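PDB 2D5C: shikimate 5-dehydrogenase from Thermus thermophilus, which catalyses the reversible NADPH-linked reduction of 3-dehydroshikimate to shikimate in the chorismate pathway that leads to the aromatic amino acids. Local coordinates for residues H20-A23 / L24-G28; A152-L155 / A156-G160; S189-A193 / E194-E198; L238-R241 / L242-G245. All blocks are in the same frame, centred on the assembly; numbering follows the deposited sequence.

Contact 1 of 4, residues H20-A23 / L24-G28; sequences HAFA and LESLG
The last turns of helix 16-26, where F22 packs on S26 before a Schellman motif ends the helix, belong to the beta-alpha-beta unit 2-8, 16-26, 31-37 of the substrate-binding domain. The F22 side chain runs with CG anti to the backbone N (chi1 162°), which swings the ring along the helix over the next turn. S26 CB lies over one face of the F22 ring, a CH-pi contact at 4.0 Å from the centroid and displaced toward the rim. E25 folds back at chi2, and its OE2 stands 3.4 Å from F22 CD1, the carboxylate and ring planes 50° apart. With an alanine in place of F22, S26 CB would probably lose its cover on this side, and M253 and A256 of helix 250-260 the ring that packs on them. On the buried side H20, close to the shikimate site, is fixed at both ring nitrogens, by S16 O and G236 O, and stacks on Y33. A23, L24 and L27 turn to F240 of helix 229-244. At the C-terminal end L27 N reaches A23 O at 3.1 Å. G28, with positive phi, turns the chain out of the helix while its N bonds E25 O at 3.0 Å.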
ATOM      1  N   HIS A  20      -6.949  14.107  10.738  1.00 27.91           N
ATOM      2  CA  HIS A  20      -6.581  13.883   9.342  1.00 28.44           C
ATOM      3  C   HIS A  20      -7.175  14.947   8.412  1.00 25.21           C
ATOM      4  O   HIS A  20      -6.679  15.204   7.323  1.00 28.52           O
ATOM      5  CB  HIS A  20      -7.081  12.496   8.933  1.00 26.09           C
ATOM      6  CG  HIS A  20      -6.212  11.441   9.568  1.00 28.76           C
ATOM      7  ND1 HIS A  20      -6.470  10.896  10.783  1.00 37.05           N
ATOM      8  CD2 HIS A  20      -5.048  10.858   9.058  1.00 25.47           C
ATOM      9  CE1 HIS A  20      -5.483  10.005  10.997  1.00 26.74           C
ATOM     10  NE2 HIS A  20      -4.617   9.961   9.981  1.00 30.73           N
ATOM     11  N   ALA A  21      -8.215  15.660   8.836  1.00 23.82           N
ATOM     12  CA  ALA A  21      -8.725  16.758   8.026  1.00 26.29           C
ATOM     13  C   ALA A  21      -7.564  17.741   7.976  1.00 26.40           C
ATOM     14  O   ALA A  21      -7.261  18.318   6.931  1.00 31.53           O
ATOM     15  CB  ALA A  21      -9.943  17.394   8.693  1.00 29.84           C
ATOM     16  N   PHE A  22      -6.899  17.917   9.117  1.00 28.41           N
ATOM     17  CA  PHE A  22      -5.739  18.792   9.181  1.00 29.93           C
ATOM     18  C   PHE A  22      -4.645  18.230   8.270  1.00 32.78           C
ATOM     19  O   PHE A  22      -4.025  18.959   7.501  1.00 30.98           O
ATOM     20  CB  PHE A  22      -5.176  18.874  10.603  1.00 26.83           C
ATOM     21  CG  PHE A  22      -3.766  19.389  10.655  1.00 28.92           C
ATOM     22  CD1 PHE A  22      -3.497  20.744  10.470  1.00 30.27           C
ATOM     23  CD2 PHE A  22      -2.694  18.507  10.789  1.00 29.26           C
ATOM     24  CE1 PHE A  22      -2.191  21.211  10.413  1.00 27.77           C
ATOM     25  CE2 PHE A  22      -1.380  18.964  10.731  1.00 29.38           C
ATOM     26  CZ  PHE A  22      -1.126  20.318  10.542  1.00 33.18           C
ATOM     27  N   ALA A  23      -4.403  16.929   8.372  1.00 28.92           N
ATOM     28  CA  ALA A  23      -3.357  16.309   7.566  1.00 28.88           C
ATOM     29  C   ALA A  23      -3.555  16.602   6.080  1.00 26.01           C
ATOM     30  O   ALA A  23      -2.632  17.032   5.392  1.00 26.45           O
ATOM     31  CB  ALA A  23      -3.331  14.782   7.813  1.00 26.02           C
ATOM     32  N   LEU A  24      -4.770  16.365   5.600  1.00 30.56           N
ATOM     33  CA  LEU A  24      -5.104  16.573   4.197  1.00 28.58           C
ATOM     34  C   LEU A  24      -4.872  17.996   3.703  1.00 33.70           C
ATOM     35  O   LEU A  24      -4.156  18.198   2.729  1.00 32.93           O
ATOM     36  CB  LEU A  24      -6.557  16.174   3.945  1.00 26.50           C
ATOM     37  CG  LEU A  24      -6.804  14.665   3.961  1.00 28.31           C
ATOM     38  CD1 LEU A  24      -8.284  14.374   4.121  1.00 30.17           C
ATOM     39  CD2 LEU A  24      -6.246  14.052   2.683  1.00 29.83           C
ATOM     40  N   GLU A  25      -5.465  18.980   4.376  1.00 32.86           N
ATOM     41  CA  GLU A  25      -5.302  20.369   3.946  1.00 36.28           C
ATOM     42  C   GLU A  25      -3.858  20.827   4.090  1.00 34.19           C
ATOM     43  O   GLU A  25      -3.340  21.561   3.248  1.00 34.36           O
ATOM     44  CB  GLU A  25      -6.250  21.288   4.732  1.00 37.88           C
ATOM     45  CG  GLU A  25      -5.945  21.474   6.219  1.00 46.30           C
ATOM     46  CD  GLU A  25      -4.778  22.421   6.475  1.00 49.99           C
ATOM     47  OE1 GLU A  25      -4.599  23.381   5.691  1.00 51.58           O
ATOM     48  OE2 GLU A  25      -4.049  22.216   7.471  1.00 48.21           O
ATOM     49  N   SER A  26      -3.209  20.377   5.158  1.00 33.53           N
ATOM     50  CA  SER A  26      -1.823  20.725   5.430  1.00 35.12           C
ATOM     51  C   SER A  26      -0.900  20.299   4.292  1.00 34.50           C
ATOM     52  O   SER A  26       0.095  20.967   3.990  1.00 35.24           O
ATOM     53  CB  SER A  26      -1.373  20.053   6.727  1.00 29.98           C
ATOM     54  OG  SER A  26       0.026  20.175   6.877  1.00 48.40           O
ATOM     55  N   LEU A  27      -1.234  19.173   3.670  1.00 29.78           N
ATOM     56  CA  LEU A  27      -0.443  18.629   2.571  1.00 33.50           C
ATOM     57  C   LEU A  27      -1.007  19.028   1.209  1.00 36.04           C
ATOM     58  O   LEU A  27      -0.477  18.624   0.167  1.00 34.17           O
ATOM     59  CB  LEU A  27      -0.393  17.103   2.684  1.00 30.43           C
ATOM     60  CG  LEU A  27       0.426  16.571   3.862  1.00 31.72           C
ATOM     61  CD1 LEU A  27       0.147  15.101   4.045  1.00 24.20           C
ATOM     62  CD2 LEU A  27       1.907  16.811   3.616  1.00 32.14           C
ATOM     63  N   GLY A  28      -2.086  19.809   1.227  1.00 33.18           N
ATOM     64  CA  GLY A  28      -2.715  20.261  -0.003  1.00 37.44           C
ATOM     65  C   GLY A  28      -3.382  19.150  -0.787  1.00 36.17           C
ATOM     66  O   GLY A  28      -3.408  19.183  -2.017  1.00 37.90           O
TER

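Contact 2 of 4, residues A152-L155 / A156-G160; sequences ALAL and AEEFG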
ATOM      1  N   ALA A 152      -1.621 -11.660  30.292  1.00 28.33           N
ATOM      2  CA  ALA A 152      -0.335 -11.023  30.541  1.00 24.44           C
ATOM      3  C   ALA A 152       0.763 -12.074  30.439  1.00 28.00           C
ATOM      4  O   ALA A 152       1.858 -11.803  29.952  1.00 27.10           O
ATOM      5  CB  ALA A 152      -0.328 -10.381  31.930  1.00 26.85           C
ATOM      6  N   LEU A 153       0.477 -13.286  30.907  1.00 29.21           N
ATOM      7  CA  LEU A 153       1.471 -14.353  30.836  1.00 25.06           C
ATOM      8  C   LEU A 153       1.774 -14.702  29.388  1.00 23.85           C
ATOM      9  O   LEU A 153       2.937 -14.826  29.000  1.00 26.82           O
ATOM     10  CB  LEU A 153       0.982 -15.608  31.575  1.00 33.35           C
ATOM     11  CG  LEU A 153       1.426 -15.789  33.028  1.00 40.51           C
ATOM     12  CD1 LEU A 153       0.720 -17.002  33.627  1.00 43.20           C
ATOM     13  CD2 LEU A 153       2.941 -15.966  33.085  1.00 37.16           C
ATOM     14  N   ALA A 154       0.722 -14.862  28.596  1.00 25.10           N
ATOM     15  CA  ALA A 154       0.885 -15.191  27.187  1.00 27.92           C
ATOM     16  C   ALA A 154       1.783 -14.149  26.521  1.00 25.33           C
ATOM     17  O   ALA A 154       2.697 -14.488  25.772  1.00 26.91           O
ATOM     18  CB  ALA A 154      -0.477 -15.226  26.497  1.00 31.37           C
ATOM     19  N   LEU A 155       1.517 -12.881  26.809  1.00 26.33           N
ATOM     20  CA  LEU A 155       2.298 -11.788  26.234  1.00 25.37           C
ATOM     21  C   LEU A 155       3.754 -11.861  26.683  1.00 26.46           C
ATOM     22  O   LEU A 155       4.671 -11.819  25.860  1.00 23.83           O
ATOM     23  CB  LEU A 155       1.680 -10.440  26.630  1.00 26.95           C
ATOM     24  CG  LEU A 155       2.428  -9.154  26.263  1.00 24.29           C
ATOM     25  CD1 LEU A 155       2.736  -9.121  24.775  1.00 31.15           C
ATOM     26  CD2 LEU A 155       1.577  -7.948  26.667  1.00 22.69           C
ATOM     27  N   ALA A 156       3.973 -11.990  27.990  1.00 22.69           N
ATOM     28  CA  ALA A 156       5.334 -12.065  28.501  1.00 25.11           C
ATOM     29  C   ALA A 156       6.088 -13.259  27.908  1.00 24.05           C
ATOM     30  O   ALA A 156       7.259 -13.146  27.544  1.00 26.44           O
ATOM     31  CB  ALA A 156       5.320 -12.143  30.028  1.00 20.04           C
ATOM     32  N   GLU A 157       5.413 -14.399  27.794  1.00 25.23           N
ATOM     33  CA  GLU A 157       6.061 -15.592  27.261  1.00 22.27           C
ATOM     34  C   GLU A 157       6.347 -15.452  25.770  1.00 25.38           C
ATOM     35  O   GLU A 157       7.405 -15.874  25.300  1.00 28.55           O
ATOM     36  CB  GLU A 157       5.191 -16.830  27.518  1.00 28.79           C
ATOM     37  CG  GLU A 157       4.868 -17.020  28.990  1.00 31.51           C
ATOM     38  CD  GLU A 157       3.940 -18.188  29.254  1.00 35.20           C
ATOM     39  OE1 GLU A 157       3.150 -18.550  28.358  1.00 35.85           O
ATOM     40  OE2 GLU A 157       3.993 -18.736  30.371  1.00 34.05           O
ATOM     41  N   GLU A 158       5.412 -14.861  25.029  1.00 22.42           N
ATOM     42  CA  GLU A 158       5.601 -14.695  23.581  1.00 23.88           C
ATOM     43  C   GLU A 158       6.690 -13.693  23.235  1.00 25.17           C
ATOM     44  O   GLU A 158       7.491 -13.926  22.321  1.00 28.16           O
ATOM     45  CB  GLU A 158       4.283 -14.259  22.919  1.00 29.37           C
ATOM     46  CG  GLU A 158       3.169 -15.302  22.998  1.00 36.27           C
ATOM     47  CD  GLU A 158       1.772 -14.701  22.879  1.00 45.18           C
ATOM     48  OE1 GLU A 158       0.790 -15.459  23.024  1.00 45.67           O
ATOM     49  OE2 GLU A 158       1.654 -13.476  22.644  1.00 47.30           O
ATOM     50  N   PHE A 159       6.733 -12.583  23.972  1.00 24.71           N
ATOM     51  CA  PHE A 159       7.715 -11.528  23.708  1.00 27.81           C
ATOM     52  C   PHE A 159       8.974 -11.643  24.554  1.00 29.84           C
ATOM     53  O   PHE A 159       9.934 -10.895  24.341  1.00 30.15           O
ATOM     54  CB  PHE A 159       7.113 -10.139  23.970  1.00 23.52           C
ATOM     55  CG  PHE A 159       6.057  -9.708  22.975  1.00 27.76           C
ATOM     56  CD1 PHE A 159       5.633 -10.547  21.947  1.00 25.57           C
ATOM     57  CD2 PHE A 159       5.477  -8.446  23.086  1.00 32.89           C
ATOM     58  CE1 PHE A 159       4.650 -10.136  21.046  1.00 25.27           C
ATOM     59  CE2 PHE A 159       4.488  -8.025  22.189  1.00 29.55           C
ATOM     60  CZ  PHE A 159       4.078  -8.876  21.170  1.00 22.88           C
ATOM     61  N   GLY A 160       8.964 -12.556  25.524  1.00 26.82           N
ATOM     62  CA  GLY A 160      10.120 -12.714  26.387  1.00 26.72           C
ATOM     63  C   GLY A 160      10.220 -11.609  27.425  1.00 27.45           C
ATOM     64  O   GLY A 160      11.303 -11.085  27.678  1.00 27.36           O
TER
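Four successive i to i+4 bonds carry helix 149-159 from A152-L155 into A156-G160. E157 N to L153 O and E158 N to A154 O are both 2.8 Å, and F159 N donates to L155 O at 2.9 Å. G160 leaves helical angles with positive phi, its N keeping a weak bond to A156 O. L155 and F159, one turn apart, form the apolar contact. With CG of L155 anti to the backbone N (chi1 173°), the branch is sent forward along the helix, and CD1 comes down over one face of the F159 ring, 3.6 Å from the centroid and displaced toward its rim. The fit is tight: L155 CD1 is 3.3 Å from F159 CD2. The same ring makes a cation-pi contact with R136. A serine in place of F159 is likely to strip L155 CD1 of this cover and to leave the R136 guanidinium without its cation-pi partner. The two glutamates run back along the helix surface with extended chains. E157 CG makes a short, strained approach to L153 O, 2.9 Å, and E157 OE2 crosses obliquely near L153 CD2, 4.0 Å away. E158 passes A154 with OE1 3.7 Å from A154 CB, and its OE2 forms a salt bridge with R129. In this Rossmann-type NADP domain L155 packs on R129 and A132 of helix 126-137 and on A124 of the cofactor-binding loop, A152 lies beside N146, another residue of the NADP(+) site, and A152, L155 and A156 rest on V144 of strand 142-145. L153 and A156 reach A163 of strand 162-163.

Contact 3 of 4, residues S189-A193 / E194-E198; sequences SPLPA and ELFPE. With SO4 (sulfate ion), chain C.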
ATOM      1  N   SER A 189      -9.593   4.479  38.208  1.00 23.30           N
ATOM      2  CA  SER A 189      -8.187   4.360  37.846  1.00 22.71           C
ATOM      3  C   SER A 189      -7.814   2.887  37.960  1.00 22.86           C
ATOM      4  O   SER A 189      -8.257   2.188  38.878  1.00 22.18           O
ATOM      5  CB  SER A 189      -7.319   5.196  38.797  1.00 24.01           C
ATOM      6  OG  SER A 189      -5.946   4.850  38.669  1.00 21.82           O
ATOM      7  N   PRO A 190      -6.974   2.396  37.034  1.00 20.80           N
ATOM      8  CA  PRO A 190      -6.554   0.991  37.041  1.00 23.76           C
ATOM      9  C   PRO A 190      -5.614   0.628  38.177  1.00 29.25           C
ATOM     10  O   PRO A 190      -5.409  -0.557  38.474  1.00 28.25           O
ATOM     11  CB  PRO A 190      -5.891   0.828  35.672  1.00 21.37           C
ATOM     12  CG  PRO A 190      -5.264   2.205  35.463  1.00 21.11           C
ATOM     13  CD  PRO A 190      -6.386   3.125  35.897  1.00 22.75           C
ATOM     14  N   LEU A 191      -5.082   1.649  38.844  1.00 26.88           N
ATOM     15  CA  LEU A 191      -4.121   1.422  39.908  1.00 29.24           C
ATOM     16  C   LEU A 191      -4.423   2.192  41.198  1.00 22.87           C
ATOM     17  O   LEU A 191      -4.627   3.396  41.157  1.00 27.36           O
ATOM     18  CB  LEU A 191      -2.737   1.832  39.380  1.00 24.54           C
ATOM     19  CG  LEU A 191      -1.467   1.438  40.121  1.00 29.01           C
ATOM     20  CD1 LEU A 191      -1.186  -0.030  39.881  1.00 29.30           C
ATOM     21  CD2 LEU A 191      -0.300   2.268  39.614  1.00 33.60           C
ATOM     22  N   PRO A 192      -4.474   1.499  42.350  1.00 29.16           N
ATOM     23  CA  PRO A 192      -4.735   2.178  43.628  1.00 21.87           C
ATOM     24  C   PRO A 192      -3.593   3.185  43.808  1.00 23.80           C
ATOM     25  O   PRO A 192      -2.454   2.867  43.486  1.00 23.03           O
ATOM     26  CB  PRO A 192      -4.618   1.048  44.652  1.00 31.90           C
ATOM     27  CG  PRO A 192      -5.014  -0.165  43.876  1.00 29.11           C
ATOM     28  CD  PRO A 192      -4.334   0.046  42.547  1.00 32.05           C
ATOM     29  N   ALA A 193      -3.893   4.380  44.317  1.00 29.29           N
ATOM     30  CA  ALA A 193      -2.884   5.428  44.517  1.00 29.02           C
ATOM     31  C   ALA A 193      -1.602   4.971  45.224  1.00 29.90           C
ATOM     32  O   ALA A 193      -0.495   5.390  44.852  1.00 28.90           O
ATOM     33  CB  ALA A 193      -3.505   6.603  45.282  1.00 27.76           C
ATOM     34  N   GLU A 194      -1.745   4.118  46.235  1.00 28.52           N
ATOM     35  CA  GLU A 194      -0.592   3.623  46.986  1.00 32.99           C
ATOM     36  C   GLU A 194       0.321   2.666  46.216  1.00 31.81           C
ATOM     37  O   GLU A 194       1.379   2.282  46.728  1.00 30.99           O
ATOM     38  CB  GLU A 194      -1.048   2.941  48.283  1.00 35.77           C
ATOM     39  CG  GLU A 194      -1.995   1.756  48.090  1.00 41.54           C
ATOM     40  CD  GLU A 194      -2.191   0.946  49.370  1.00 47.66           C
ATOM     41  OE1 GLU A 194      -2.006   1.513  50.472  1.00 45.91           O
ATOM     42  OE2 GLU A 194      -2.538  -0.253  49.280  1.00 39.50           O
ATOM     43  N   LEU A 195      -0.073   2.267  45.003  1.00 27.86           N
ATOM     44  CA  LEU A 195       0.766   1.357  44.218  1.00 26.85           C
ATOM     45  C   LEU A 195       1.617   2.092  43.183  1.00 26.38           C
ATOM     46  O   LEU A 195       2.422   1.480  42.471  1.00 26.92           O
ATOM     47  CB  LEU A 195      -0.087   0.279  43.537  1.00 25.69           C
ATOM     48  CG  LEU A 195      -0.789  -0.701  44.492  1.00 27.38           C
ATOM     49  CD1 LEU A 195      -1.419  -1.839  43.684  1.00 28.66           C
ATOM     50  CD2 LEU A 195       0.204  -1.258  45.496  1.00 29.21           C
ATOM     51  N   PHE A 196       1.446   3.407  43.099  1.00 25.07           N
ATOM     52  CA  PHE A 196       2.253   4.194  42.165  1.00 27.87           C
ATOM     53  C   PHE A 196       3.689   4.300  42.679  1.00 31.69           C
ATOM     54  O   PHE A 196       3.920   4.291  43.894  1.00 34.52           O
ATOM     55  CB  PHE A 196       1.722   5.631  42.025  1.00 23.21           C
ATOM     56  CG  PHE A 196       0.523   5.773  41.115  1.00 24.84           C
ATOM     57  CD1 PHE A 196      -0.743   5.373  41.535  1.00 25.87           C
ATOM     58  CD2 PHE A 196       0.659   6.320  39.841  1.00 24.77           C
ATOM     59  CE1 PHE A 196      -1.855   5.518  40.700  1.00 23.41           C
ATOM     60  CE2 PHE A 196      -0.451   6.471  38.992  1.00 25.23           C
ATOM     61  CZ  PHE A 196      -1.706   6.071  39.424  1.00 27.22           C
ATOM     62  N   PRO A 197       4.676   4.390  41.768  1.00 34.83           N
ATOM     63  CA  PRO A 197       6.074   4.516  42.197  1.00 32.20           C
ATOM     64  C   PRO A 197       6.268   5.970  42.668  1.00 35.99           C
ATOM     65  O   PRO A 197       5.515   6.846  42.245  1.00 37.45           O
ATOM     66  CB  PRO A 197       6.842   4.210  40.921  1.00 30.19           C
ATOM     67  CG  PRO A 197       5.971   4.855  39.858  1.00 26.73           C
ATOM     68  CD  PRO A 197       4.589   4.315  40.298  1.00 30.10           C
ATOM     69  N   GLU A 198       7.238   6.226  43.554  1.00 41.88           N
ATOM     70  CA  GLU A 198       7.463   7.596  44.051  1.00 45.27           C
ATOM     71  C   GLU A 198       8.318   8.415  43.067  1.00 43.97           C
ATOM     72  O   GLU A 198       8.540   9.613  43.263  1.00 43.50           O
ATOM     73  CB  GLU A 198       8.120   7.592  45.446  1.00 53.15           C
ATOM     74  CG  GLU A 198       7.364   6.891  46.594  1.00 60.52           C
ATOM     75  CD  GLU A 198       6.143   7.644  47.107  1.00 69.58           C
ATOM     76  OE1 GLU A 198       6.141   8.903  47.153  1.00 75.79           O
ATOM     77  OE2 GLU A 198       5.190   6.933  47.494  1.00 74.56           O
TER
HETATM   78  S   SO4 C1401      -7.667   4.171  45.555  1.00 44.27           S
HETATM   79  O1  SO4 C1401      -6.356   5.050  45.175  1.00 36.49           O
HETATM   80  O2  SO4 C1401      -7.162   3.073  46.344  1.00 46.69           O
HETATM   81  O3  SO4 C1401      -8.531   4.912  46.205  1.00 45.85           O
HETATM   82  O4  SO4 C1401      -8.107   3.673  44.281  1.00 37.54           O
HETATM   83  O   HOH W   1       2.553   5.742  45.837  1.00 46.38           O
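The F196 ring receives L191 CD2 squarely over one face: the methyl sits above the ring centre, 3.7 Å from the centroid, in a CH-pi contact. At the ring edge, near its plane, lie A193 O, P192 O and S189 OG, the closest of these being A193 O at 3.3 Å from F196 CD1. The ring of F214 in helix 213-220 also meets F196, with the planes at about 45°. L191 has its CG anti to the backbone N (chi1 -166°), which carries the branch toward L195 and F196; the fork at CG then divides the methyls between them, CD2 going to the phenylalanine and L191 CD1 to L195 CB, 3.8 Å away. L195 in turn sends CD1 across the pyrrolidine of P192, touching CD at 3.7 Å. The backbone beneath is a short 3-10 turn, A193 to L195, set in the long connection between strands 174-177 and 201-204 of the parallel NADP-binding sheet. Its i to i+3 bonds are L195 N to P192 O and the longer F196 N to A193 O, 3.3 Å; in both the donor stands above the carbonyl plane instead of on a lone pair. A193 O is also bonded by NZ of K221. At the start of the turn A193 N gives an almost straight bond (171°) to O1 of a sulfate ion, probably from the crystallisation liquor, at 2.7 Å. S189 OG is hydrogen-bonded to E217 of helix 213-220. On the inner side L191 and F196 both pack on L175 of strand 174-177, and L191 further touches L166 and A169.

Contact 4 of 4, residues L238-R241 / L242-G245; sequences LAFR and LWTG. With SO4 (sulfate ion), chain F.
F240 O takes two bonds from T244, at 2.9 Å from both N and OG1, the two donors coming from opposite faces of the carbonyl plane. OG1 sits between the backbone N and carbonyl carbon (chi1 67°), which turns the hydroxyl back to this oxygen, while T244 CG2 lies 3.7 Å from F240 CE2. The W243 indole has A239 O over one face, 3.2 Å above the plane, and A239 CB makes a CH-pi contact 4.2 Å from the centre of the six-membered ring. R241 extends along the outside, bending at chi3, and its NE donates to sulfate O1 at 3.1 Å, an ion also held by E91 N of the second subunit. G245 N closes the helix on R241 O at 2.7 Å; its positive phi would jam a CB against the preceding carbonyl. In the next shell V87 O accepts from W243 NE1, F4 stacks on the indole, and L246 N bonds T244 OG1. Helix 229-244 carries the shikimate-binding Q235, and the A239 side chain lies about 6 Å from bound shikimate. Its end lies between helix 16-26, on the F240 side, and strands 56-59 and 86-90, which A239 and W243 face, while L242 packs on V90 of the second subunit.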
ATOM      1  N   LEU A 238       1.714   8.460  11.143  1.00 20.79           N
ATOM      2  CA  LEU A 238       2.380   7.303  10.553  1.00 21.27           C
ATOM      3  C   LEU A 238       1.445   6.536   9.636  1.00 19.23           C
ATOM      4  O   LEU A 238       1.878   6.007   8.607  1.00 22.76           O
ATOM      5  CB  LEU A 238       2.913   6.373  11.644  1.00 18.27           C
ATOM      6  CG  LEU A 238       4.064   6.939  12.470  1.00 22.45           C
ATOM      7  CD1 LEU A 238       4.423   5.949  13.564  1.00 26.34           C
ATOM      8  CD2 LEU A 238       5.263   7.219  11.589  1.00 20.19           C
ATOM      9  N   ALA A 239       0.171   6.462   9.993  1.00 19.31           N
ATOM     10  CA  ALA A 239      -0.784   5.744   9.148  1.00 17.81           C
ATOM     11  C   ALA A 239      -0.977   6.514   7.846  1.00 20.50           C
ATOM     12  O   ALA A 239      -1.076   5.929   6.764  1.00 19.91           O
ATOM     13  CB  ALA A 239      -2.133   5.587   9.863  1.00 20.03           C
ATOM     14  N   PHE A 240      -1.037   7.839   7.952  1.00 20.49           N
ATOM     15  CA  PHE A 240      -1.207   8.672   6.765  1.00 22.26           C
ATOM     16  C   PHE A 240      -0.036   8.482   5.797  1.00 25.14           C
ATOM     17  O   PHE A 240      -0.228   8.457   4.576  1.00 23.39           O
ATOM     18  CB  PHE A 240      -1.322  10.150   7.161  1.00 24.07           C
ATOM     19  CG  PHE A 240      -1.914  11.009   6.086  1.00 21.06           C
ATOM     20  CD1 PHE A 240      -3.267  11.330   6.100  1.00 22.11           C
ATOM     21  CD2 PHE A 240      -1.116  11.471   5.039  1.00 21.85           C
ATOM     22  CE1 PHE A 240      -3.829  12.110   5.076  1.00 29.44           C
ATOM     23  CE2 PHE A 240      -1.657  12.243   4.019  1.00 24.79           C
ATOM     24  CZ  PHE A 240      -3.017  12.565   4.035  1.00 30.83           C
ATOM     25  N   ARG A 241       1.176   8.357   6.332  1.00 21.71           N
ATOM     26  CA  ARG A 241       2.332   8.150   5.482  1.00 19.97           C
ATOM     27  C   ARG A 241       2.233   6.771   4.845  1.00 22.32           C
ATOM     28  O   ARG A 241       2.612   6.600   3.695  1.00 21.35           O
ATOM     29  CB  ARG A 241       3.645   8.282   6.268  1.00 20.65           C
ATOM     30  CG  ARG A 241       4.878   8.217   5.378  1.00 26.73           C
ATOM     31  CD  ARG A 241       6.148   8.412   6.177  1.00 30.11           C
ATOM     32  NE  ARG A 241       6.295   7.387   7.203  1.00 40.08           N
ATOM     33  CZ  ARG A 241       7.233   7.398   8.145  1.00 45.15           C
ATOM     34  NH1 ARG A 241       8.118   8.388   8.201  1.00 41.15           N
ATOM     35  NH2 ARG A 241       7.288   6.409   9.031  1.00 44.23           N
ATOM     36  N   LEU A 242       1.737   5.775   5.582  1.00 20.83           N
ATOM     37  CA  LEU A 242       1.591   4.447   4.980  1.00 23.69           C
ATOM     38  C   LEU A 242       0.647   4.535   3.787  1.00 21.74           C
ATOM     39  O   LEU A 242       0.904   3.952   2.735  1.00 21.65           O
ATOM     40  CB  LEU A 242       1.016   3.427   5.970  1.00 23.80           C
ATOM     41  CG  LEU A 242       1.869   3.000   7.159  1.00 29.85           C
ATOM     42  CD1 LEU A 242       1.115   1.957   7.964  1.00 26.75           C
ATOM     43  CD2 LEU A 242       3.192   2.446   6.679  1.00 38.39           C
ATOM     44  N   TRP A 243      -0.452   5.268   3.950  1.00 21.16           N
ATOM     45  CA  TRP A 243      -1.432   5.398   2.880  1.00 20.79           C
ATOM     46  C   TRP A 243      -0.993   6.218   1.669  1.00 23.14           C
ATOM     47  O   TRP A 243      -1.347   5.885   0.545  1.00 23.86           O
ATOM     48  CB  TRP A 243      -2.727   6.033   3.403  1.00 22.47           C
ATOM     49  CG  TRP A 243      -3.425   5.252   4.454  1.00 21.80           C
ATOM     50  CD1 TRP A 243      -3.509   3.885   4.560  1.00 19.64           C
ATOM     51  CD2 TRP A 243      -4.168   5.788   5.554  1.00 21.96           C
ATOM     52  NE1 TRP A 243      -4.258   3.543   5.666  1.00 19.84           N
ATOM     53  CE2 TRP A 243      -4.674   4.692   6.293  1.00 19.86           C
ATOM     54  CE3 TRP A 243      -4.459   7.093   5.985  1.00 21.15           C
ATOM     55  CZ2 TRP A 243      -5.451   4.859   7.443  1.00 22.69           C
ATOM     56  CZ3 TRP A 243      -5.241   7.260   7.139  1.00 24.45           C
ATOM     57  CH2 TRP A 243      -5.724   6.148   7.850  1.00 22.21           C
ATOM     58  N   THR A 244      -0.225   7.282   1.894  1.00 23.12           N
ATOM     59  CA  THR A 244       0.158   8.181   0.798  1.00 23.95           C
ATOM     60  C   THR A 244       1.636   8.356   0.472  1.00 26.16           C
ATOM     61  O   THR A 244       1.971   8.833  -0.614  1.00 23.89           O
ATOM     62  CB  THR A 244      -0.341   9.600   1.082  1.00 22.95           C
ATOM     63  OG1 THR A 244       0.368  10.118   2.221  1.00 23.58           O
ATOM     64  CG2 THR A 244      -1.824   9.601   1.386  1.00 23.30           C
ATOM     65  N   GLY A 245       2.506   8.014   1.419  1.00 21.73           N
ATOM     66  CA  GLY A 245       3.927   8.204   1.221  1.00 24.37           C
ATOM     67  C   GLY A 245       4.324   9.575   1.760  1.00 22.85           C
ATOM     68  O   GLY A 245       5.482   9.968   1.694  1.00 26.41           O
TER
HETATM   69  S   SO4 F1402       6.680   3.990   5.728  1.00 70.49           S
HETATM   70  O1  SO4 F1402       5.251   4.719   5.964  1.00 67.85           O
HETATM   71  O2  SO4 F1402       6.452   3.102   4.605  1.00 66.89           O
HETATM   72  O3  SO4 F1402       7.606   4.882   5.495  1.00 72.43           O
HETATM   73  O4  SO4 F1402       6.854   3.210   6.928  1.00 70.23           O

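Along the chain the contacts come in series, 1 to 4, yet a C-terminal helix returns to the N-terminal part. Contacts 1 and 4 touch, their centres 12 Å apart: the ring of F240 in 238-245 is packed by residues of 20-28, so helix 229-244 is joined to helix 16-26 of the substrate-binding domain. Contacts 2 and 3 belong to the NADP-binding part with its parallel sheet, on helix 149-159 and in the connection before strand 201-204, with centres 23 Å apart. Contacts 1 and 3 lie 40 Å apart, on opposite sides of the chain's centre. Neither member of the first pair touches contact 2 or 3, and contact 4 also reaches the second subunit of the homodimer.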